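Local coordinates for protein putative thioesterase (Escherichia coli, PDB 5UGZ) that acts as an unusual intermediate-releasing type II thioesterase of the colibactin NRPS/PKS pathway, probably hydrolysing thioester-bound intermediates off the assembly line, at residues M38-W42 against I94-S98; K41-L46 against F242-V246; G101-F105 against F124-P130. All coordinates share one frame; numbering follows the deposited sequence.

Interaction 1: residues M38-W42 against I94-S98; sequences MYYKW and IFGHS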
loop_
_atom_site.group_PDB
_atom_site.type_symbol
_atom_site.label_atom_id
_atom_site.label_comp_id
_atom_site.label_asym_id
_atom_site.label_seq_id
_atom_site.Cartn_x
_atom_site.Cartn_y
_atom_site.Cartn_z
ATOM N N MET A 38 -2.010 1.877 -11.275
ATOM C CA MET A 38 -1.917 3.196 -10.654
ATOM C C MET A 38 -0.470 3.662 -10.575
ATOM O O MET A 38 -0.215 4.870 -10.480
ATOM C CB MET A 38 -2.546 3.189 -9.263
ATOM C CG MET A 38 -1.791 2.347 -8.258
ATOM S SD MET A 38 -2.383 2.523 -6.562
ATOM C CE MET A 38 -1.432 3.915 -5.934
ATOM N N TYR A 39 0.478 2.728 -10.626
ATOM C CA TYR A 39 1.901 3.020 -10.506
ATOM C C TYR A 39 2.618 3.076 -11.844
ATOM O O TYR A 39 3.810 3.392 -11.862
ATOM C CB TYR A 39 2.596 1.969 -9.628
ATOM C CG TYR A 39 2.114 1.917 -8.198
ATOM C CD1 TYR A 39 2.437 2.924 -7.310
ATOM C CD2 TYR A 39 1.344 0.856 -7.740
ATOM C CE1 TYR A 39 2.012 2.896 -5.997
ATOM C CE2 TYR A 39 0.909 0.814 -6.428
ATOM C CZ TYR A 39 1.264 1.836 -5.553
ATOM O OH TYR A 39 0.849 1.816 -4.240
ATOM N N TYR A 40 1.937 2.783 -12.961
ATOM C CA TYR A 40 2.613 2.825 -14.259
ATOM C C TYR A 40 3.211 4.206 -14.523
ATOM O O TYR A 40 4.311 4.316 -15.085
ATOM C CB TYR A 40 1.658 2.461 -15.400
ATOM C CG TYR A 40 1.150 1.025 -15.464
ATOM C CD1 TYR A 40 1.740 0.002 -14.748
ATOM C CD2 TYR A 40 0.072 0.710 -16.280
ATOM C CE1 TYR A 40 1.256 -1.311 -14.841
ATOM C CE2 TYR A 40 -0.417 -0.571 -16.379
ATOM C CZ TYR A 40 0.168 -1.586 -15.668
ATOM O OH TYR A 40 -0.385 -2.861 -15.797
ATOM N N LYS A 41 2.497 5.273 -14.121
ATOM C CA LYS A 41 2.921 6.649 -14.355
ATOM C C LYS A 41 4.157 7.024 -13.542
ATOM O O LYS A 41 4.797 8.046 -13.838
ATOM C CB LYS A 41 1.775 7.608 -14.026
ATOM C CG LYS A 41 1.309 7.532 -12.573
ATOM C CD LYS A 41 0.158 8.475 -12.310
ATOM C CE LYS A 41 -0.397 8.326 -10.903
ATOM N NZ LYS A 41 -1.185 7.069 -10.731
ATOM N N TRP A 42 4.491 6.236 -12.512
ATOM C CA TRP A 42 5.665 6.513 -11.702
ATOM C C TRP A 42 6.956 6.401 -12.498
ATOM O O TRP A 42 7.977 6.960 -12.082
ATOM C CB TRP A 42 5.727 5.555 -10.511
ATOM C CG TRP A 42 4.748 5.874 -9.430
ATOM C CD1 TRP A 42 3.499 6.400 -9.576
ATOM C CD2 TRP A 42 4.956 5.704 -8.026
ATOM N NE1 TRP A 42 2.911 6.553 -8.347
ATOM C CE2 TRP A 42 3.786 6.129 -7.380
ATOM C CE3 TRP A 42 6.021 5.232 -7.257
ATOM C CZ2 TRP A 42 3.658 6.112 -6.001
ATOM C CZ3 TRP A 42 5.890 5.209 -5.895
ATOM C CH2 TRP A 42 4.722 5.652 -5.278
ATOM N N ILE A 94 9.770 -1.281 -0.666
ATOM C CA ILE A 94 8.357 -1.603 -0.817
ATOM C C ILE A 94 7.528 -0.372 -0.491
ATOM O O ILE A 94 7.711 0.240 0.564
ATOM C CB ILE A 94 7.927 -2.778 0.076
ATOM C CG1 ILE A 94 8.987 -3.883 -0.006
ATOM C CG2 ILE A 94 6.509 -3.248 -0.326
ATOM C CD1 ILE A 94 8.669 -5.131 0.760
ATOM N N PHE A 95 6.626 -0.010 -1.403
ATOM C CA PHE A 95 5.679 1.071 -1.210
ATOM C C PHE A 95 4.279 0.481 -1.295
ATOM O O PHE A 95 4.006 -0.338 -2.174
ATOM C CB PHE A 95 5.867 2.178 -2.282
ATOM C CG PHE A 95 4.873 3.302 -2.182
ATOM C CD1 PHE A 95 3.572 3.148 -2.660
ATOM C CD2 PHE A 95 5.230 4.512 -1.605
ATOM C CE1 PHE A 95 2.638 4.176 -2.561
ATOM C CE2 PHE A 95 4.296 5.556 -1.510
ATOM C CZ PHE A 95 2.999 5.379 -1.989
ATOM N N GLY A 96 3.403 0.888 -0.386
ATOM C CA GLY A 96 2.000 0.511 -0.462
ATOM C C GLY A 96 1.155 1.644 0.063
ATOM O O GLY A 96 1.573 2.372 0.963
ATOM N N HIS A 97 -0.032 1.818 -0.521
ATOM C CA HIS A 97 -0.989 2.832 -0.083
ATOM C C HIS A 97 -2.185 2.142 0.560
ATOM O O HIS A 97 -2.748 1.198 -0.009
ATOM C CB HIS A 97 -1.457 3.729 -1.239
ATOM C CG HIS A 97 -2.278 4.913 -0.797
ATOM N ND1 HIS A 97 -1.717 6.094 -0.358
ATOM C CD2 HIS A 97 -3.618 5.087 -0.710
ATOM C CE1 HIS A 97 -2.674 6.945 -0.033
ATOM N NE2 HIS A 97 -3.837 6.356 -0.235
ATOM N N SER A 98 -2.552 2.602 1.755
ATOM C CA SER A 98 -3.733 2.128 2.493
ATOM C C SER A 98 -3.656 0.618 2.704
ATOM O O SER A 98 -2.728 0.163 3.391
ATOM C CB SER A 98 -4.978 2.625 1.772
ATOM O OG SER A 98 -5.956 2.942 2.741
#

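Interaction 2: residues K41-L46 against F242-V246; sequences KWRSVL and FEQVV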
loop_
_atom_site.group_PDB
_atom_site.type_symbol
_atom_site.label_atom_id
_atom_site.label_comp_id
_atom_site.label_asym_id
_atom_site.label_seq_id
_atom_site.Cartn_x
_atom_site.Cartn_y
_atom_site.Cartn_z
ATOM N N LYS A 41 2.497 5.273 -14.121
ATOM C CA LYS A 41 2.921 6.649 -14.355
ATOM C C LYS A 41 4.157 7.024 -13.542
ATOM O O LYS A 41 4.797 8.046 -13.838
ATOM C CB LYS A 41 1.775 7.608 -14.026
ATOM C CG LYS A 41 1.309 7.532 -12.573
ATOM C CD LYS A 41 0.158 8.475 -12.310
ATOM C CE LYS A 41 -0.397 8.326 -10.903
ATOM N NZ LYS A 41 -1.185 7.069 -10.731
ATOM N N TRP A 42 4.491 6.236 -12.512
ATOM C CA TRP A 42 5.665 6.513 -11.702
ATOM C C TRP A 42 6.956 6.401 -12.498
ATOM O O TRP A 42 7.977 6.960 -12.082
ATOM C CB TRP A 42 5.727 5.555 -10.511
ATOM C CG TRP A 42 4.748 5.874 -9.430
ATOM C CD1 TRP A 42 3.499 6.400 -9.576
ATOM C CD2 TRP A 42 4.956 5.704 -8.026
ATOM N NE1 TRP A 42 2.911 6.553 -8.347
ATOM C CE2 TRP A 42 3.786 6.129 -7.380
ATOM C CE3 TRP A 42 6.021 5.232 -7.257
ATOM C CZ2 TRP A 42 3.658 6.112 -6.001
ATOM C CZ3 TRP A 42 5.890 5.209 -5.895
ATOM C CH2 TRP A 42 4.722 5.652 -5.278
ATOM N N ARG A 43 6.948 5.669 -13.612
ATOM C CA ARG A 43 8.164 5.505 -14.399
ATOM C C ARG A 43 8.597 6.789 -15.097
ATOM O O ARG A 43 9.687 6.827 -15.676
ATOM C CB ARG A 43 7.971 4.384 -15.411
ATOM C CG ARG A 43 8.905 3.219 -15.176
ATOM C CD ARG A 43 8.581 2.094 -16.134
ATOM N NE ARG A 43 8.866 2.493 -17.509
ATOM C CZ ARG A 43 8.080 2.235 -18.547
ATOM N NH1 ARG A 43 6.933 1.579 -18.384
ATOM N NH2 ARG A 43 8.435 2.650 -19.750
ATOM N N SER A 44 7.806 7.857 -15.022
ATOM C CA SER A 44 8.209 9.119 -15.627
ATOM C C SER A 44 8.927 10.053 -14.654
ATOM O O SER A 44 9.434 11.093 -15.090
ATOM C CB SER A 44 6.988 9.838 -16.230
ATOM O OG SER A 44 6.225 10.496 -15.229
ATOM N N VAL A 45 8.974 9.718 -13.362
ATOM C CA VAL A 45 9.649 10.547 -12.365
ATOM C C VAL A 45 10.639 9.768 -11.503
ATOM O O VAL A 45 11.540 10.377 -10.896
ATOM C CB VAL A 45 8.609 11.274 -11.472
ATOM C CG1 VAL A 45 8.105 12.527 -12.165
ATOM C CG2 VAL A 45 7.415 10.380 -11.198
ATOM N N LEU A 46 10.548 8.444 -11.430
ATOM C CA LEU A 46 11.456 7.659 -10.605
ATOM C C LEU A 46 12.891 7.776 -11.100
ATOM O O LEU A 46 13.153 7.971 -12.295
ATOM C CB LEU A 46 11.055 6.186 -10.615
ATOM C CG LEU A 46 10.033 5.650 -9.641
ATOM C CD1 LEU A 46 9.599 4.308 -10.160
ATOM C CD2 LEU A 46 10.655 5.502 -8.253
ATOM N N PHE A 242 1.369 12.472 -7.141
ATOM C CA PHE A 242 2.288 11.353 -7.272
ATOM C C PHE A 242 3.701 11.812 -7.585
ATOM O O PHE A 242 4.657 11.110 -7.253
ATOM C CB PHE A 242 1.791 10.376 -8.338
ATOM C CG PHE A 242 2.187 10.739 -9.731
ATOM C CD1 PHE A 242 3.225 10.073 -10.358
ATOM C CD2 PHE A 242 1.519 11.733 -10.422
ATOM C CE1 PHE A 242 3.593 10.400 -11.639
ATOM C CE2 PHE A 242 1.879 12.065 -11.713
ATOM C CZ PHE A 242 2.910 11.404 -12.328
ATOM N N GLU A 243 3.867 12.970 -8.226
ATOM C CA GLU A 243 5.221 13.375 -8.597
ATOM C C GLU A 243 6.022 13.779 -7.371
ATOM O O GLU A 243 7.237 13.555 -7.331
ATOM C CB GLU A 243 5.206 14.522 -9.613
ATOM C CG GLU A 243 4.045 14.504 -10.604
ATOM C CD GLU A 243 2.714 15.038 -10.026
ATOM O OE1 GLU A 243 1.650 14.863 -10.670
ATOM O OE2 GLU A 243 2.723 15.648 -8.932
ATOM N N GLN A 244 5.358 14.380 -6.380
ATOM C CA GLN A 244 6.001 14.712 -5.107
ATOM C C GLN A 244 6.299 13.458 -4.297
ATOM O O GLN A 244 7.384 13.322 -3.719
ATOM C CB GLN A 244 5.107 15.650 -4.289
ATOM C CG GLN A 244 5.073 17.086 -4.761
ATOM C CD GLN A 244 3.760 17.774 -4.406
ATOM O OE1 GLN A 244 2.749 17.607 -5.098
ATOM N NE2 GLN A 244 3.770 18.552 -3.322
ATOM N N VAL A 245 5.327 12.546 -4.212
ATOM C CA VAL A 245 5.566 11.260 -3.564
ATOM C C VAL A 245 6.797 10.589 -4.165
ATOM O O VAL A 245 7.672 10.094 -3.445
ATOM C CB VAL A 245 4.320 10.362 -3.676
ATOM C CG1 VAL A 245 4.646 8.943 -3.233
ATOM C CG2 VAL A 245 3.199 10.921 -2.842
ATOM N N VAL A 246 6.887 10.559 -5.494
ATOM C CA VAL A 246 8.066 9.944 -6.088
ATOM C C VAL A 246 9.286 10.817 -5.860
ATOM O O VAL A 246 10.416 10.314 -5.855
ATOM C CB VAL A 246 7.893 9.663 -7.587
ATOM C CG1 VAL A 246 9.186 9.142 -8.114
ATOM C CG2 VAL A 246 6.786 8.641 -7.846
#

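Interaction 3: residues G101-F105 against F124-P130; sequences GIMAF and FSGCRPP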
loop_
_atom_site.group_PDB
_atom_site.type_symbol
_atom_site.label_atom_id
_atom_site.label_comp_id
_atom_site.label_asym_id
_atom_site.label_seq_id
_atom_site.Cartn_x
_atom_site.Cartn_y
_atom_site.Cartn_z
ATOM N N GLY A 101 -0.497 -0.769 2.127
ATOM C CA GLY A 101 0.500 -0.500 3.150
ATOM C C GLY A 101 0.508 -1.574 4.219
ATOM O O GLY A 101 1.575 -1.984 4.672
ATOM N N ILE A 102 -0.685 -2.027 4.630
ATOM C CA ILE A 102 -0.800 -3.175 5.535
ATOM C C ILE A 102 -0.233 -4.420 4.876
ATOM O O ILE A 102 0.466 -5.219 5.507
ATOM C CB ILE A 102 -2.270 -3.401 5.944
ATOM C CG1 ILE A 102 -2.784 -2.283 6.859
ATOM C CG2 ILE A 102 -2.430 -4.746 6.619
ATOM C CD1 ILE A 102 -2.079 -2.182 8.208
ATOM N N MET A 103 -0.537 -4.609 3.596
ATOM C CA MET A 103 0.008 -5.738 2.857
ATOM C C MET A 103 1.514 -5.615 2.692
ATOM O O MET A 103 2.226 -6.611 2.801
ATOM C CB MET A 103 -0.694 -5.864 1.501
ATOM C CG MET A 103 -2.159 -6.251 1.635
ATOM S SD MET A 103 -2.985 -6.880 0.148
ATOM C CE MET A 103 -1.992 -8.313 -0.215
ATOM N N ALA A 104 2.019 -4.405 2.440
ATOM C CA ALA A 104 3.464 -4.205 2.400
ATOM C C ALA A 104 4.113 -4.581 3.726
ATOM O O ALA A 104 5.175 -5.218 3.748
ATOM C CB ALA A 104 3.792 -2.762 2.035
ATOM N N PHE A 105 3.494 -4.195 4.843
ATOM C CA PHE A 105 4.042 -4.539 6.148
ATOM C C PHE A 105 4.088 -6.046 6.349
ATOM O O PHE A 105 5.103 -6.595 6.784
ATOM C CB PHE A 105 3.216 -3.896 7.257
ATOM C CG PHE A 105 3.646 -4.320 8.636
ATOM C CD1 PHE A 105 4.746 -3.739 9.243
ATOM C CD2 PHE A 105 2.951 -5.308 9.317
ATOM C CE1 PHE A 105 5.145 -4.143 10.518
ATOM C CE2 PHE A 105 3.333 -5.714 10.574
ATOM C CZ PHE A 105 4.435 -5.129 11.182
ATOM N N PHE A 124 4.971 3.574 3.762
ATOM C CA PHE A 124 3.578 3.282 4.080
ATOM C C PHE A 124 2.805 4.571 3.880
ATOM O O PHE A 124 2.929 5.511 4.674
ATOM C CB PHE A 124 3.409 2.739 5.498
ATOM C CG PHE A 124 4.239 1.514 5.780
ATOM C CD1 PHE A 124 3.950 0.307 5.159
ATOM C CD2 PHE A 124 5.320 1.568 6.647
ATOM C CE1 PHE A 124 4.718 -0.820 5.406
ATOM C CE2 PHE A 124 6.084 0.439 6.886
ATOM C CZ PHE A 124 5.778 -0.753 6.263
ATOM N N SER A 125 2.019 4.608 2.815
ATOM C CA SER A 125 1.279 5.786 2.413
ATOM C C SER A 125 -0.193 5.627 2.792
ATOM O O SER A 125 -0.784 4.556 2.607
ATOM C CB SER A 125 1.457 5.996 0.909
ATOM O OG SER A 125 0.899 7.205 0.470
ATOM N N GLY A 126 -0.771 6.692 3.343
ATOM C CA GLY A 126 -2.186 6.677 3.698
ATOM C C GLY A 126 -2.577 5.481 4.538
ATOM O O GLY A 126 -3.625 4.864 4.306
ATOM N N CYS A 127 -1.745 5.134 5.509
ATOM C CA CYS A 127 -1.831 3.842 6.179
ATOM C C CYS A 127 -1.643 4.056 7.672
ATOM O O CYS A 127 -0.568 4.468 8.101
ATOM C CB CYS A 127 -0.770 2.885 5.631
ATOM S SG CYS A 127 -1.018 1.190 6.132
ATOM N N ARG A 128 -2.684 3.768 8.453
ATOM C CA ARG A 128 -2.585 3.800 9.904
ATOM C C ARG A 128 -1.695 2.655 10.388
ATOM O O ARG A 128 -1.476 1.679 9.664
ATOM C CB ARG A 128 -3.982 3.724 10.525
ATOM C CG ARG A 128 -4.864 4.942 10.155
ATOM C CD ARG A 128 -6.333 4.836 10.608
ATOM N NE ARG A 128 -6.499 4.608 12.048
ATOM C CZ ARG A 128 -7.642 4.780 12.716
ATOM N NH1 ARG A 128 -8.739 5.206 12.090
ATOM N NH2 ARG A 128 -7.685 4.529 14.018
ATOM N N PRO A 129 -1.150 2.756 11.598
ATOM C CA PRO A 129 -0.178 1.760 12.043
ATOM C C PRO A 129 -0.801 0.383 12.089
ATOM O O PRO A 129 -2.004 0.230 12.375
ATOM C CB PRO A 129 0.222 2.253 13.442
ATOM C CG PRO A 129 -0.129 3.697 13.452
ATOM C CD PRO A 129 -1.364 3.805 12.611
ATOM N N PRO A 130 -0.017 -0.667 11.823
ATOM C CA PRO A 130 -0.617 -2.002 11.717
ATOM C C PRO A 130 -1.262 -2.481 13.008
ATOM O O PRO A 130 -2.235 -3.247 12.945
ATOM C CB PRO A 130 0.564 -2.887 11.296
ATOM C CG PRO A 130 1.782 -2.113 11.636
ATOM C CD PRO A 130 1.428 -0.677 11.545
#

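Interaction 1: residues M38-W42 against I94-S98
Tyr39 carries CG beside the backbone N and anti to the carbonyl carbon (chi1 -63°), Trp42 likewise, whereas Phe95 swings CG anti to its own N (chi1 177°); together these rotations bring three rings from two distant parts of the chain into one aromatic cluster. Phe95 is the shared partner. Trp42 comes at it with the edge of its six-membered ring, a T-shaped (edge-to-face) pair with centroids 4.8 Å apart and planes at 68°. The leading atom is CH2 of Trp42, 3.7 Å from CZ of Phe95 and close to the middle of the ring face. Tyr39 approaches at the rim of the same ring instead: its OH lies near the plane of Phe95, 3.4 Å from Phe95 CE1, and Tyr39 CE1 packs 3.7 Å from Phe95 CD1, the two rings meeting obliquely. Within the 3-10 segment, Tyr39 CD1 in turn sits over the indole of Trp42, so the three rings touch pairwise. The phenol oxygen is not stranded by this burial, because it hydrogen-bonds to Leu29 O at the end of the neighbouring strand. His97 makes a lesser contact, its CB 4.2 Å from Tyr39 OH, while its imidazole ND1 turns to Ser125 OG. Residues 94-97 end the strand leading into Ser98, in a Gly-X-Ser-X-Gly sequence consistent with the nucleophile elbow of alpha/beta-hydrolase thioesterases. The cluster thus packs the loop that follows strand 24-29 onto strand 91-97, with Val238 of helix 237-240 touching Phe95 and strand 121-125 flanking Phe95 within the parallel sheet.

Interaction 2: residues K41-L46 against F242-V246
Lys41 lays its methylenes obliquely across one face of the Phe242 ring. Its CB starts near Phe242 CE1, and CG closes to 3.8 Å from that same CE1. CD stands almost exactly on the ring normal, a CH-pi contact 3.8 Å from the centroid. CE goes on to lie 3.7 Å from Phe242 CG. A bend at chi4 (-73°) then turns NZ away to a salt bridge with Asp239, so any cation-pi attraction is long and at most weak; its approach to Met38 O is too short to be trusted in detail. The opposite face of Phe242 carries CG of its neighbour Glu243, and the ring is sandwiched between aliphatic chains. In the alpha/beta-hydrolase fold, this joins the 3-10 turn after strand 24-29 to the start of the C-terminal helix, residues 242-259. Deeper in, Val246 sets CG2 over the indole face of Trp42, 3.5 Å from CD2, and its CB meets Val45 CG2 at 3.7 Å. Val246 CG1, on the other branch, packs 3.9 Å from Leu46 CG. Val245 CG1 reaches CH2 at the far end of the indole. Back in the turn, Ser44 OG donates to Lys41 O, which also accepts from Ser44 N.

Interaction 3: residues G101-F105 against F124-P130
In the beta-alpha-beta unit formed by strand 91-97, helix 99-113 and strand 121-125, the helix following the probable nucleophile elbow rests on the next strand and the loop beyond it. Gly101 permits the close approach: CD1 of Phe124 lies 3.3 Å from Gly101 O, and Cys127 SG is 3.7 Å from Gly101 C, where a side chain would collide with the sulfur. Phe124 then runs on along the helix, its CE1 packing 4.0 Å from Ala104 CB and 3.9 Å from Phe105 CB. A chi1 of 174° sends the Phe105 ring off to Pro130, further along the loop, whose CG stands over the centre of one face in a CH-pi contact, 3.9 Å from the centroid and 3° off the normal. Ile102 sets its CG1 beside Cys127 SG and its CD1 3.8 Å from Pro130 CA. Replacing Phe105 with an alanine would probably open a gap beside Pro130, whose ring would lose its aromatic partner, leaving this part of the loop less firmly held. Contact between the segments is apolar apart from Gly101 O and the cysteine sulfur; Gly101 O accepts the helical bond from Phe105 N, and shape and dispersion, rather than polar bonds, would set the fit between helix and loop.

Overall arrangement
Interactions 1 and 3 lie in the buried core, on neighbouring strands of one sheet, and are joined by probable backbone hydrogen bonds such as Ser125 N to Gly96 O at 2.9 Å; interaction 2 is nearer the surface and only partly buried. The segment 38-46 serves twice, Trp42 offering its edge to the strand in interaction 1 and a face to the C-terminal helix in interaction 2, where Val245 also packs on Phe95. The two buried contacts are largely apolar, ring against ring in interaction 1, a close glycine approach with phenylalanine and proline packing in interaction 3; interaction 2 adds lysine methylenes with a charged end. Interaction 1 includes part of the probable nucleophile elbow, and interaction 3 begins in the helix following it.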